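Local structure of blue copper protein (Hyphomicrobium denitrificans, 3EF4) at residues S40-S45 against C79-G84. The protein binds a single copper ion as a blue copper protein of the pseudoazurin family and probably carries electrons in the periplasm. Residues are numbered along the deposited sequence; the frame is centred on the assembly and turned at random.
Sequences SHNAES and CAPHYG. With CU (copper (II) ion), chain D.
H41 meets C79 and H82 across a copper ion: this contact is most of the type 1 site of a cupredoxin fold, where the segment 40-45, running into strand 44-45, lies against the loop 79-84 between strands 73-78 and 88-93. Copper is held by ND1 of H41 and ND1 of H82, each 2.0 Å away, and by SG of C79 at 2.2 Å; M87, farther along the same loop, supplies the fourth ligand. The two imidazoles meet rim to rim, neither lying over the other, with their planes at 57°. Their ND1 atoms come within 3.0 Å of each other because both bind the metal. The ring of H41 is fixed at its far side too, by a hydrogen bond from NE2 to N9, while P81 lays CG over one face of the H82 ring, toward its rim.

C79 carries SG anti to its backbone N (chi1 168°), which directs the sulfur to the metal and to the edge of the H41 ring, in its plane. The backbone N of N42 donates to this SG at 3.5 Å, a nearly straight bond that probably draws some charge off the thiolate and helps tune the copper site. The side chain of N42 ties the two segments together again. Its CG sits between the backbone N and the carbonyl carbon (chi1 83°), bringing the amide alongside the start of the loop, where OD1 accepts the N-H of A80 at 2.7 Å, in the carbonyl plane. On the other branch, ND2 is shared between the backbone O of G59 and the carboxylate of E44, whose OE1 receives it at 2.9 Å through the anti lone pair, almost exactly in the amide plane. That same OE1 touches CB of A80 at 3.7 Å.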
loop_
_atom_site.group_PDB
_atom_site.type_symbol
_atom_site.label_atom_id
_atom_site.label_comp_id
_atom_site.label_asym_id
_atom_site.label_seq_id
_atom_site.Cartn_x
_atom_site.Cartn_y
_atom_site.Cartn_z
ATOM N N SER A 40 7.940 9.687 11.064
ATOM C CA SER A 40 6.562 10.060 11.419
ATOM C C SER A 40 5.539 9.479 10.469
ATOM O O SER A 40 4.479 10.103 10.303
ATOM C CB SER A 40 6.399 11.566 11.559
ATOM O OG SER A 40 7.350 12.048 12.521
ATOM N N HIS A 41 5.819 8.313 9.915
ATOM C CA HIS A 41 4.901 7.547 9.099
ATOM C C HIS A 41 4.769 6.138 9.612
ATOM O O HIS A 41 5.574 5.688 10.407
ATOM C CB HIS A 41 5.396 7.482 7.671
ATOM C CG HIS A 41 5.625 8.803 7.014
ATOM N ND1 HIS A 41 4.576 9.568 6.534
ATOM C CD2 HIS A 41 6.781 9.488 6.799
ATOM C CE1 HIS A 41 5.088 10.665 6.034
ATOM N NE2 HIS A 41 6.431 10.666 6.173
ATOM N N ASN A 42 3.777 5.408 9.162
ATOM C CA ASN A 42 3.742 3.978 9.315
ATOM C C ASN A 42 3.129 3.348 8.069
ATOM O O ASN A 42 2.701 4.011 7.142
ATOM C CB ASN A 42 3.039 3.500 10.570
ATOM C CG ASN A 42 1.526 3.401 10.488
ATOM O OD1 ASN A 42 0.880 4.204 9.836
ATOM N ND2 ASN A 42 1.012 2.383 11.158
ATOM N N ALA A 43 3.059 2.020 8.116
ATOM C CA ALA A 43 2.328 1.273 7.081
ATOM C C ALA A 43 1.510 0.217 7.787
ATOM O O ALA A 43 2.002 -0.532 8.625
ATOM C CB ALA A 43 3.251 0.637 6.076
ATOM N N GLU A 44 0.230 0.166 7.475
ATOM C CA GLU A 44 -0.691 -0.823 8.052
ATOM C C GLU A 44 -1.785 -1.148 7.062
ATOM O O GLU A 44 -2.203 -0.317 6.235
ATOM C CB GLU A 44 -1.257 -0.323 9.375
ATOM C CG GLU A 44 -2.160 0.898 9.268
ATOM C CD GLU A 44 -2.635 1.293 10.631
ATOM O OE1 GLU A 44 -1.843 1.755 11.443
ATOM O OE2 GLU A 44 -3.807 1.102 10.976
ATOM N N SER A 45 -2.333 -2.341 7.165
ATOM C CA SER A 45 -3.436 -2.744 6.336
ATOM C C SER A 45 -4.631 -1.824 6.434
ATOM O O SER A 45 -4.969 -1.388 7.537
ATOM C CB SER A 45 -3.897 -4.148 6.777
ATOM O OG SER A 45 -2.872 -5.098 6.676
ATOM N N CYS A 79 -0.845 4.790 5.655
ATOM C CA CYS A 79 -0.152 5.432 6.761
ATOM C C CYS A 79 -1.228 6.046 7.644
ATOM O O CYS A 79 -2.040 6.836 7.154
ATOM C CB CYS A 79 0.812 6.480 6.269
ATOM S SG CYS A 79 1.436 7.536 7.580
ATOM N N ALA A 80 -1.281 5.633 8.917
ATOM C CA ALA A 80 -2.391 6.049 9.755
ATOM C C ALA A 80 -2.535 7.569 9.851
ATOM O O ALA A 80 -3.643 8.065 9.600
ATOM C CB ALA A 80 -2.259 5.466 11.154
ATOM N N PRO A 81 -1.548 8.351 10.202
ATOM C CA PRO A 81 -1.785 9.779 10.280
ATOM C C PRO A 81 -1.989 10.476 8.953
ATOM O O PRO A 81 -2.520 11.589 8.952
ATOM C CB PRO A 81 -0.492 10.279 10.952
ATOM C CG PRO A 81 0.534 9.297 10.575
ATOM C CD PRO A 81 -0.170 7.947 10.625
ATOM N N HIS A 82 -1.542 9.858 7.858
ATOM C CA HIS A 82 -1.619 10.549 6.582
ATOM C C HIS A 82 -2.560 9.960 5.553
ATOM O O HIS A 82 -2.581 10.404 4.418
ATOM C CB HIS A 82 -0.233 10.725 5.960
ATOM C CG HIS A 82 0.701 11.482 6.852
ATOM N ND1 HIS A 82 1.936 10.932 7.114
ATOM C CD2 HIS A 82 0.628 12.667 7.460
ATOM C CE1 HIS A 82 2.572 11.796 7.912
ATOM N NE2 HIS A 82 1.774 12.835 8.149
ATOM N N TYR A 83 -3.381 8.994 5.948
ATOM C CA TYR A 83 -4.288 8.387 4.965
ATOM C C TYR A 83 -5.174 9.393 4.305
ATOM O O TYR A 83 -5.337 9.402 3.080
ATOM C CB TYR A 83 -5.133 7.337 5.645
ATOM C CG TYR A 83 -5.922 6.418 4.754
ATOM C CD1 TYR A 83 -5.480 5.992 3.520
ATOM C CD2 TYR A 83 -7.150 5.944 5.182
ATOM C CE1 TYR A 83 -6.218 5.148 2.751
ATOM C CE2 TYR A 83 -7.901 5.078 4.412
ATOM C CZ TYR A 83 -7.439 4.677 3.176
ATOM O OH TYR A 83 -8.136 3.825 2.375
ATOM N N GLY A 84 -5.721 10.304 5.107
ATOM C CA GLY A 84 -6.543 11.362 4.575
ATOM C C GLY A 84 -5.860 12.339 3.685
ATOM O O GLY A 84 -6.490 13.062 2.882
HETATM CU CU CU D . 2.624 9.098 6.571
#